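Local atomic coordinates of alanine racemase (Enterococcus faecalis, PDB entry 3E6E), a protein that belongs to the alanine racemase family, pairing an N-terminal alpha/beta barrel of the TIM-barrel type with a C-terminal beta domain in a two-subunit assembly. Residues Ala17-Glu20 against Asn21-Glu25; Leu91-Val94 against Pro95-Ile98; Ile140-Thr144 against Pro145-Lys149; Asp288-Leu291 against Arg292-Gly296. The protein carries 1 engineered substitution. All blocks are in the same frame, centred on the assembly; numbering follows the deposited sequence.

How the contacts relate
The four contacts follow one another along the chain, each within one continuous stretch. Contacts 1, 2 and 3 belong to the N-terminal barrel: contact 1 lies within helix 15-28, while contacts 2 and 3 form the starts of helices 94-99 and 145-158, which follow strands 83-85 and 129-132 of the parallel sheet. Contact 4 is a loop of the C-terminal domain before strand 298-301. Centre to centre, contact 1 is about 30 to 34 Å from the other three, contacts 2 and 3 about 23 Å apart, and contact 4 about 41 Å and 43 Å from them, across the chain's centre. Contacts 2, 3 and 4 touch the second subunit, so both domains help build the dimer.

Contact 1: residues Ala17-Glu20 against Asn21-Glu25; sequences AITE and NVQKE
Glu20 and Lys24, one helical turn apart, are brought together by different chain shapes: Glu20 runs extended with CG trans to its own nitrogen (chi1 169°), whereas Lys24 bends at both chi2 and chi4 and curls so that NZ draws alongside the carboxylate. The two side chains lie side by side and point the same way, and Glu20 OE1 forms a salt bridge to Lys24 NZ at 2.9 Å. With CG beside its backbone nitrogen (chi1 -68°), Lys24 lays that carbon 3.0 Å from Glu20 O. Beneath this pair runs regular alpha-helical bonding: Asn21 N donates to Ala17 O at 2.8 Å, Val22 N to Ile18 O at 2.9 Å, Gln23 N to Thr19 O at 2.8 Å and Lys24 N to Glu20 O at 3.0 Å. Ile18 CG2 comes within 4.5 Å of Val22 CG2, and both residues face helix 48-56, to which Thr19 OG1 is also hydrogen-bonded at Ala54 O. The i to i+4 ion pair lies on a partly exposed part of helix 15-28, where opposite charges probably lend modest stability to a turn already held by its backbone.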
loop_
_atom_site.group_PDB
_atom_site.type_symbol
_atom_site.label_atom_id
_atom_site.label_comp_id
_atom_site.label_asym_id
_atom_site.label_seq_id
_atom_site.Cartn_x
_atom_site.Cartn_y
_atom_site.Cartn_z
ATOM N N ALA A 17 0.429 -7.548 -23.068
ATOM C CA ALA A 17 -0.895 -8.011 -22.664
ATOM C C ALA A 17 -1.917 -6.872 -22.531
ATOM O O ALA A 17 -3.070 -7.026 -22.952
ATOM C CB ALA A 17 -0.794 -8.788 -21.355
ATOM N N ILE A 18 -1.504 -5.745 -21.946
ATOM C CA ILE A 18 -2.395 -4.587 -21.791
ATOM C C ILE A 18 -2.841 -4.128 -23.202
ATOM O O ILE A 18 -4.025 -3.869 -23.450
ATOM C CB ILE A 18 -1.674 -3.422 -21.046
ATOM C CG1 ILE A 18 -1.261 -3.873 -19.649
ATOM C CG2 ILE A 18 -2.587 -2.211 -20.915
ATOM C CD1 ILE A 18 -0.550 -2.811 -18.888
ATOM N N THR A 19 -1.880 -4.059 -24.121
ATOM C CA THR A 19 -2.138 -3.681 -25.507
ATOM C C THR A 19 -3.199 -4.611 -26.102
ATOM O O THR A 19 -4.173 -4.177 -26.719
ATOM C CB THR A 19 -0.859 -3.843 -26.398
ATOM O OG1 THR A 19 0.190 -2.982 -25.939
ATOM C CG2 THR A 19 -1.184 -3.519 -27.850
ATOM N N GLU A 20 -2.983 -5.907 -25.924
ATOM C CA GLU A 20 -3.875 -6.922 -26.459
ATOM C C GLU A 20 -5.260 -6.869 -25.837
ATOM O O GLU A 20 -6.260 -7.094 -26.517
ATOM C CB GLU A 20 -3.229 -8.300 -26.274
ATOM C CG GLU A 20 -4.134 -9.487 -26.541
ATOM C CD GLU A 20 -3.418 -10.812 -26.307
ATOM O OE1 GLU A 20 -4.123 -11.848 -26.182
ATOM O OE2 GLU A 20 -2.155 -10.812 -26.254
ATOM N N ASN A 21 -5.331 -6.572 -24.546
ATOM C CA ASN A 21 -6.634 -6.493 -23.899
ATOM C C ASN A 21 -7.363 -5.283 -24.498
ATOM O O ASN A 21 -8.579 -5.312 -24.738
ATOM C CB ASN A 21 -6.475 -6.326 -22.383
ATOM C CG ASN A 21 -5.846 -7.540 -21.714
ATOM O OD1 ASN A 21 -5.410 -7.468 -20.564
ATOM N ND2 ASN A 21 -5.803 -8.662 -22.424
ATOM N N VAL A 22 -6.609 -4.222 -24.759
ATOM C CA VAL A 22 -7.201 -3.021 -25.321
ATOM C C VAL A 22 -7.633 -3.183 -26.778
ATOM O O VAL A 22 -8.689 -2.688 -27.165
ATOM C CB VAL A 22 -6.245 -1.839 -25.200
ATOM C CG1 VAL A 22 -6.824 -0.626 -25.930
ATOM C CG2 VAL A 22 -6.016 -1.527 -23.724
ATOM N N GLN A 23 -6.823 -3.865 -27.585
ATOM C CA GLN A 23 -7.178 -4.084 -28.978
ATOM C C GLN A 23 -8.405 -4.975 -29.092
ATOM O O GLN A 23 -9.305 -4.691 -29.880
ATOM C CB GLN A 23 -6.038 -4.739 -29.741
ATOM C CG GLN A 23 -5.126 -3.772 -30.457
ATOM C CD GLN A 23 -4.466 -4.404 -31.673
ATOM O OE1 GLN A 23 -5.124 -4.663 -32.689
ATOM N NE2 GLN A 23 -3.163 -4.669 -31.573
ATOM N N LYS A 24 -8.444 -6.061 -28.323
ATOM C CA LYS A 24 -9.593 -6.962 -28.384
ATOM C C LYS A 24 -10.871 -6.147 -28.282
ATOM O O LYS A 24 -11.723 -6.202 -29.166
ATOM C CB LYS A 24 -9.583 -7.983 -27.238
ATOM C CG LYS A 24 -8.483 -9.032 -27.267
ATOM C CD LYS A 24 -8.555 -9.936 -28.473
ATOM C CE LYS A 24 -7.911 -11.291 -28.163
ATOM N NZ LYS A 24 -6.587 -11.190 -27.459
ATOM N N GLU A 25 -10.988 -5.386 -27.198
ATOM C CA GLU A 25 -12.164 -4.562 -26.961
ATOM C C GLU A 25 -12.419 -3.541 -28.081
ATOM O O GLU A 25 -13.551 -3.384 -28.526
ATOM C CB GLU A 25 -12.039 -3.864 -25.598
ATOM C CG GLU A 25 -13.138 -2.861 -25.288
ATOM C CD GLU A 25 -14.537 -3.474 -25.238
ATOM O OE1 GLU A 25 -15.517 -2.693 -25.253
ATOM O OE2 GLU A 25 -14.663 -4.721 -25.176
#

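Contact 2: residues Leu91-Val94 against Pro95-Ile98; sequences LAYV and PLLI
Tyr93 O and the amides of Leu96 and Leu97 tie the start of helix 94-99 together. Tyr93 occupies the N-cap position, and its carbonyl receives two donors from the first turn: Leu97 N at 3.1 Å, in the carbonyl plane with an N-H...O angle of 160°, and Leu96 N at 3.0 Å, a weak bond because the hydrogen is bent well away from the line (128°). The next acceptor is Val94 O, which takes Ile98 N at 3.1 Å and continues the alpha-helical pattern. Pro95, in the first turn, has no amide hydrogen, and first-turn amides have no helical i-4 partner within the helix. Ahead of the turn, Ala92 N is satisfied by the side chain of Asp90 through OD1.

The side chains add apolar contacts to this bonding. Leu97 keeps CG beside its backbone nitrogen (chi1 -62°), which carries CD1 back over the turn to 3.5 Å from Val94 CA and 4.3 Å from Val94 CG1. On another face, Leu96 CD1 approaches the Tyr93 ring obliquely, 4.2 Å from CD2.

Both Tyr93 and Leu96 pack on Leu68 of helix 68-76, and the tyrosine ring also stacks with His6 of the second subunit, where Leu96 makes contact too. Leu91 touches Trp111, Ala114 and Ala115 of helix 109-117, and Val94 meets Gln118 and Leu119 just beyond it, so this turn and helix start, following barrel strand 83-85, lie between helix 68-76 and helix 109-117 with its trailing loop.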
loop_
_atom_site.group_PDB
_atom_site.type_symbol
_atom_site.label_atom_id
_atom_site.label_comp_id
_atom_site.label_asym_id
_atom_site.label_seq_id
_atom_site.Cartn_x
_atom_site.Cartn_y
_atom_site.Cartn_z
ATOM N N LEU A 91 -10.947 24.218 -7.178
ATOM C CA LEU A 91 -10.955 25.492 -7.908
ATOM C C LEU A 91 -9.623 26.214 -7.989
ATOM O O LEU A 91 -9.332 26.902 -8.972
ATOM C CB LEU A 91 -11.982 26.442 -7.290
ATOM C CG LEU A 91 -13.442 26.117 -7.619
ATOM C CD1 LEU A 91 -14.378 26.990 -6.781
ATOM C CD2 LEU A 91 -13.670 26.336 -9.113
ATOM N N ALA A 92 -8.813 26.054 -6.953
ATOM C CA ALA A 92 -7.519 26.707 -6.901
ATOM C C ALA A 92 -6.551 26.285 -8.014
ATOM O O ALA A 92 -5.573 26.989 -8.270
ATOM C CB ALA A 92 -6.892 26.471 -5.537
ATOM N N TYR A 93 -6.819 25.165 -8.688
ATOM C CA TYR A 93 -5.917 24.694 -9.744
ATOM C C TYR A 93 -6.449 24.810 -11.173
ATOM O O TYR A 93 -5.928 24.170 -12.091
ATOM C CB TYR A 93 -5.512 23.240 -9.470
ATOM C CG TYR A 93 -5.049 23.002 -8.049
ATOM C CD1 TYR A 93 -5.741 22.125 -7.207
ATOM C CD2 TYR A 93 -3.949 23.687 -7.524
ATOM C CE1 TYR A 93 -5.351 21.940 -5.877
ATOM C CE2 TYR A 93 -3.554 23.510 -6.195
ATOM C CZ TYR A 93 -4.260 22.637 -5.381
ATOM O OH TYR A 93 -3.891 22.476 -4.072
ATOM N N VAL A 94 -7.477 25.633 -11.366
ATOM C CA VAL A 94 -8.048 25.829 -12.699
ATOM C C VAL A 94 -6.964 26.284 -13.685
ATOM O O VAL A 94 -6.918 25.815 -14.830
ATOM C CB VAL A 94 -9.181 26.874 -12.675
ATOM C CG1 VAL A 94 -9.848 26.940 -14.038
ATOM C CG2 VAL A 94 -10.194 26.507 -11.621
ATOM N N PRO A 95 -6.081 27.207 -13.255
ATOM C CA PRO A 95 -5.018 27.678 -14.146
ATOM C C PRO A 95 -4.081 26.561 -14.594
ATOM O O PRO A 95 -3.544 26.608 -15.698
ATOM C CB PRO A 95 -4.321 28.772 -13.324
ATOM C CG PRO A 95 -4.638 28.434 -11.927
ATOM C CD PRO A 95 -6.067 27.965 -11.992
ATOM N N LEU A 96 -3.879 25.549 -13.757
ATOM C CA LEU A 96 -3.021 24.447 -14.174
ATOM C C LEU A 96 -3.798 23.653 -15.221
ATOM O O LEU A 96 -3.232 23.188 -16.213
ATOM C CB LEU A 96 -2.648 23.546 -12.992
ATOM C CG LEU A 96 -1.828 24.141 -11.840
ATOM C CD1 LEU A 96 -1.478 23.028 -10.866
ATOM C CD2 LEU A 96 -0.559 24.804 -12.349
ATOM N N LEU A 97 -5.102 23.505 -14.999
ATOM C CA LEU A 97 -5.964 22.799 -15.941
ATOM C C LEU A 97 -5.736 23.373 -17.344
ATOM O O LEU A 97 -5.569 22.630 -18.322
ATOM C CB LEU A 97 -7.423 22.976 -15.541
ATOM C CG LEU A 97 -7.769 22.395 -14.172
ATOM C CD1 LEU A 97 -9.192 22.739 -13.780
ATOM C CD2 LEU A 97 -7.590 20.895 -14.224
ATOM N N ILE A 98 -5.727 24.704 -17.424
ATOM C CA ILE A 98 -5.505 25.424 -18.673
ATOM C C ILE A 98 -4.068 25.165 -19.138
ATOM O O ILE A 98 -3.811 24.926 -20.327
ATOM C CB ILE A 98 -5.720 26.966 -18.466
ATOM C CG1 ILE A 98 -7.174 27.251 -18.051
ATOM C CG2 ILE A 98 -5.349 27.743 -19.723
ATOM C CD1 ILE A 98 -8.231 26.811 -19.052
#

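Contact 3: residues Ile140-Thr144 against Pro145-Lys149; sequences IGFLT and PEETK
Thr144 and Pro145 open helix 145-158 with an N-cap: the threonine stands immediately before the first turn and the proline begins it, a position where its missing amide hydrogen costs nothing. Pro145 also leans on Ala190 of helix 179-193, the next helix of the barrel. Glu146 turns back over the cap, its chain bent at chi2 and its CG lodged between the backbone nitrogen and carbonyl carbon (chi1 53°), which brings OE1 to 3.2 Å from Thr144 OG1.

Glu147 supplies the capping bond itself, its N donating to Thr144 OG1 at 3.4 Å, long and weak. The reciprocal half of a capping box is not made, because Glu147 OE2 stays 4.2 Å from Thr144 N. Instead the extended side chain reaches toward the loop, where OE1 arrives at the edge of the Phe142 ring, close to its plane and 3.9 Å from CD2; carboxylate and ring planes stand 88° apart. An oxygen in that place faces the slightly positive ring hydrogens, which probably makes the approach mildly favourable.

Thr148 closes the turn. Its N donates to Thr144 O at 3.2 Å, and its methyl CG2 packs against Phe142 CB at 3.8 Å; the Thr148 side chain also touches Val191 of helix 179-193 and Leu195. Pro145 O accepts twice, from Lys149 N in the helical bond and from the hydroxyl Thr148 OG1, which sits 3.0 Å away in the carbonyl plane on a lone pair.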
loop_
_atom_site.group_PDB
_atom_site.type_symbol
_atom_site.label_atom_id
_atom_site.label_comp_id
_atom_site.label_asym_id
_atom_site.label_seq_id
_atom_site.Cartn_x
_atom_site.Cartn_y
_atom_site.Cartn_z
ATOM N N ILE A 140 -20.735 11.457 -6.765
ATOM C CA ILE A 140 -20.670 12.844 -7.255
ATOM C C ILE A 140 -21.516 13.020 -8.507
ATOM O O ILE A 140 -21.783 12.051 -9.225
ATOM C CB ILE A 140 -19.246 13.291 -7.652
ATOM C CG1 ILE A 140 -18.687 12.339 -8.714
ATOM C CG2 ILE A 140 -18.367 13.417 -6.430
ATOM C CD1 ILE A 140 -17.441 12.866 -9.403
ATOM N N GLY A 141 -21.917 14.263 -8.772
ATOM C CA GLY A 141 -22.704 14.550 -9.959
ATOM C C GLY A 141 -24.054 15.197 -9.728
ATOM O O GLY A 141 -24.561 15.224 -8.605
ATOM N N PHE A 142 -24.629 15.726 -10.808
ATOM C CA PHE A 142 -25.935 16.373 -10.760
ATOM C C PHE A 142 -26.991 15.297 -10.617
ATOM O O PHE A 142 -26.974 14.306 -11.358
ATOM C CB PHE A 142 -26.203 17.168 -12.046
ATOM C CG PHE A 142 -25.234 18.293 -12.283
ATOM C CD1 PHE A 142 -24.246 18.187 -13.258
ATOM C CD2 PHE A 142 -25.285 19.446 -11.502
ATOM C CE1 PHE A 142 -23.319 19.210 -13.447
ATOM C CE2 PHE A 142 -24.363 20.477 -11.684
ATOM C CZ PHE A 142 -23.376 20.357 -12.657
ATOM N N LEU A 143 -27.913 15.500 -9.678
ATOM C CA LEU A 143 -28.978 14.534 -9.435
ATOM C C LEU A 143 -30.155 14.544 -10.423
ATOM O O LEU A 143 -30.681 13.489 -10.758
ATOM C CB LEU A 143 -29.503 14.694 -8.006
ATOM C CG LEU A 143 -28.585 14.183 -6.887
ATOM C CD1 LEU A 143 -27.237 14.874 -6.955
ATOM C CD2 LEU A 143 -29.226 14.442 -5.544
ATOM N N THR A 144 -30.564 15.715 -10.907
ATOM C CA THR A 144 -31.709 15.789 -11.827
ATOM C C THR A 144 -31.430 16.354 -13.214
ATOM O O THR A 144 -30.461 17.084 -13.414
ATOM C CB THR A 144 -32.830 16.656 -11.246
ATOM O OG1 THR A 144 -32.357 18.001 -11.124
ATOM C CG2 THR A 144 -33.274 16.140 -9.881
ATOM N N PRO A 145 -32.305 16.034 -14.187
ATOM C CA PRO A 145 -32.223 16.481 -15.587
ATOM C C PRO A 145 -32.165 18.006 -15.713
ATOM O O PRO A 145 -31.289 18.553 -16.391
ATOM C CB PRO A 145 -33.501 15.922 -16.209
ATOM C CG PRO A 145 -33.759 14.688 -15.400
ATOM C CD PRO A 145 -33.467 15.147 -13.995
ATOM N N GLU A 146 -33.102 18.691 -15.060
ATOM C CA GLU A 146 -33.139 20.148 -15.106
ATOM C C GLU A 146 -31.840 20.743 -14.589
ATOM O O GLU A 146 -31.370 21.761 -15.093
ATOM C CB GLU A 146 -34.315 20.693 -14.288
ATOM C CG GLU A 146 -34.393 20.202 -12.852
ATOM C CD GLU A 146 -35.111 18.857 -12.708
ATOM O OE1 GLU A 146 -35.449 18.496 -11.554
ATOM O OE2 GLU A 146 -35.336 18.166 -13.735
ATOM N N GLU A 147 -31.263 20.098 -13.581
ATOM C CA GLU A 147 -30.013 20.553 -12.997
ATOM C C GLU A 147 -28.892 20.517 -14.022
ATOM O O GLU A 147 -28.059 21.426 -14.081
ATOM C CB GLU A 147 -29.637 19.677 -11.802
ATOM C CG GLU A 147 -30.297 20.095 -10.514
ATOM C CD GLU A 147 -29.754 19.343 -9.306
ATOM O OE1 GLU A 147 -28.523 19.086 -9.269
ATOM O OE2 GLU A 147 -30.555 19.031 -8.387
ATOM N N THR A 148 -28.869 19.460 -14.825
ATOM C CA THR A 148 -27.837 19.331 -15.834
ATOM C C THR A 148 -28.143 20.289 -16.977
ATOM O O THR A 148 -27.229 20.857 -17.582
ATOM C CB THR A 148 -27.745 17.888 -16.366
ATOM O OG1 THR A 148 -28.622 17.726 -17.481
ATOM C CG2 THR A 148 -28.137 16.908 -15.279
ATOM N N LYS A 149 -29.433 20.466 -17.260
ATOM C CA LYS A 149 -29.886 21.381 -18.308
ATOM C C LYS A 149 -29.367 22.765 -17.970
ATOM O O LYS A 149 -28.883 23.485 -18.839
ATOM C CB LYS A 149 -31.413 21.424 -18.364
ATOM C CG LYS A 149 -31.983 22.579 -19.183
ATOM C CD LYS A 149 -31.833 22.360 -20.678
ATOM C CE LYS A 149 -33.199 22.362 -21.362
ATOM N NZ LYS A 149 -33.976 23.592 -21.033
#

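Contact 4: residues Asp288-Leu291 against Arg292-Gly296; sequences DGWL and RHLQG
A tight turn in the loop between strands 277-282 and 298-301 of the C-terminal domain brings Leu294 back onto Trp290. As placed in the model, the leucine methyl CD1 lies over the centre of the indole face in a CH-pi contact, not far off the normal of the five-membered ring, and the two side chains cross at about a right angle. The separation of CD1 from the ring is modelled shorter than carbons can sit, so the exact depth is doubtful. In Trp290, chi1 of -167° sets the indole beside its carbonyl carbon, and chi2 of -111° turns the face to Leu294.

The backbone element underneath is a type I beta-turn, with Arg292 and His293 at its corners. Leu294 N donates to Leu291 O at 2.8 Å, with an N-H...O angle of 137° and the donor tilted from the carbonyl plane. Leu294 CB rests 3.3 Å from the same Leu291 O. A weak bond from Gln295 N to Arg292 O, 3.5 Å long, carries the 3-10 winding one step further.

Leu294 packs in turn on Val347 and Leu351 of helix 344-351. Arg292 N donates to Glu357 OE2 of the second subunit, while the Arg292 side chain touches Tyr286, a residue of the ligand pocket, and comes within about 7 Å of a bound DCS.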
loop_
_atom_site.group_PDB
_atom_site.type_symbol
_atom_site.label_atom_id
_atom_site.label_comp_id
_atom_site.label_asym_id
_atom_site.label_seq_id
_atom_site.Cartn_x
_atom_site.Cartn_y
_atom_site.Cartn_z
ATOM N N ASP A 288 4.829 -4.695 1.803
ATOM C CA ASP A 288 4.883 -4.763 0.350
ATOM C C ASP A 288 3.458 -4.824 -0.171
ATOM O O ASP A 288 3.199 -4.574 -1.361
ATOM C CB ASP A 288 5.607 -6.036 -0.099
ATOM C CG ASP A 288 7.082 -6.015 0.206
ATOM O OD1 ASP A 288 7.653 -7.116 0.312
ATOM O OD2 ASP A 288 7.681 -4.920 0.322
ATOM N N GLY A 289 2.549 -5.192 0.733
ATOM C CA GLY A 289 1.149 -5.329 0.383
ATOM C C GLY A 289 0.722 -6.787 0.363
ATOM O O GLY A 289 -0.317 -7.135 -0.197
ATOM N N TRP A 290 1.550 -7.643 0.956
ATOM C CA TRP A 290 1.268 -9.080 1.056
ATOM C C TRP A 290 0.694 -9.168 2.473
ATOM O O TRP A 290 1.345 -9.634 3.397
ATOM C CB TRP A 290 2.582 -9.861 0.926
ATOM C CG TRP A 290 2.437 -11.328 0.715
ATOM C CD1 TRP A 290 2.752 -12.316 1.601
ATOM C CD2 TRP A 290 1.931 -11.988 -0.462
ATOM N NE1 TRP A 290 2.473 -13.551 1.053
ATOM C CE2 TRP A 290 1.967 -13.379 -0.210
ATOM C CE3 TRP A 290 1.447 -11.539 -1.698
ATOM C CZ2 TRP A 290 1.539 -14.322 -1.149
ATOM C CZ3 TRP A 290 1.019 -12.481 -2.632
ATOM C CH2 TRP A 290 1.069 -13.856 -2.350
ATOM N N LEU A 291 -0.532 -8.677 2.620
ATOM C CA LEU A 291 -1.230 -8.612 3.893
ATOM C C LEU A 291 -1.255 -9.864 4.766
ATOM O O LEU A 291 -1.363 -10.990 4.282
ATOM C CB LEU A 291 -2.664 -8.126 3.661
ATOM C CG LEU A 291 -2.851 -6.803 2.908
ATOM C CD1 LEU A 291 -4.281 -6.329 3.123
ATOM C CD2 LEU A 291 -1.873 -5.739 3.410
ATOM N N ARG A 292 -1.194 -9.628 6.072
ATOM C CA ARG A 292 -1.185 -10.678 7.070
ATOM C C ARG A 292 -2.233 -11.760 6.863
ATOM O O ARG A 292 -2.018 -12.913 7.235
ATOM C CB ARG A 292 -1.307 -10.048 8.465
ATOM C CG ARG A 292 -0.062 -9.217 8.831
ATOM C CD ARG A 292 -0.224 -8.328 10.055
ATOM N NE ARG A 292 -0.187 -9.078 11.301
ATOM C CZ ARG A 292 -1.265 -9.443 11.994
ATOM N NH1 ARG A 292 -2.476 -9.117 11.557
ATOM N NH2 ARG A 292 -1.131 -10.140 13.121
ATOM N N HIS A 293 -3.363 -11.425 6.259
ATOM C CA HIS A 293 -4.365 -12.463 6.057
ATOM C C HIS A 293 -4.057 -13.412 4.925
ATOM O O HIS A 293 -4.925 -14.168 4.495
ATOM C CB HIS A 293 -5.735 -11.864 5.834
ATOM C CG HIS A 293 -6.407 -11.437 7.094
ATOM N ND1 HIS A 293 -6.136 -10.236 7.710
ATOM C CD2 HIS A 293 -7.326 -12.063 7.864
ATOM C CE1 HIS A 293 -6.865 -10.139 8.806
ATOM N NE2 HIS A 293 -7.595 -11.234 8.923
ATOM N N LEU A 294 -2.832 -13.388 4.429
ATOM C CA LEU A 294 -2.514 -14.298 3.351
ATOM C C LEU A 294 -1.981 -15.611 3.901
ATOM O O LEU A 294 -1.605 -16.503 3.130
ATOM C CB LEU A 294 -1.510 -13.664 2.377
ATOM C CG LEU A 294 -2.095 -12.615 1.427
ATOM C CD1 LEU A 294 -0.989 -11.959 0.658
ATOM C CD2 LEU A 294 -3.054 -13.257 0.474
ATOM N N GLN A 295 -1.924 -15.729 5.227
ATOM C CA GLN A 295 -1.457 -16.973 5.840
ATOM C C GLN A 295 -2.317 -18.107 5.320
ATOM O O GLN A 295 -3.505 -17.918 5.060
ATOM C CB GLN A 295 -1.621 -16.965 7.352
ATOM C CG GLN A 295 -0.632 -16.164 8.131
ATOM C CD GLN A 295 -0.818 -16.367 9.621
ATOM O OE1 GLN A 295 -0.552 -17.445 10.160
ATOM N NE2 GLN A 295 -1.293 -15.330 10.296
ATOM N N GLY A 296 -1.732 -19.290 5.200
ATOM C CA GLY A 296 -2.493 -20.429 4.720
ATOM C C GLY A 296 -2.556 -20.436 3.210
ATOM O O GLY A 296 -2.833 -21.469 2.598
#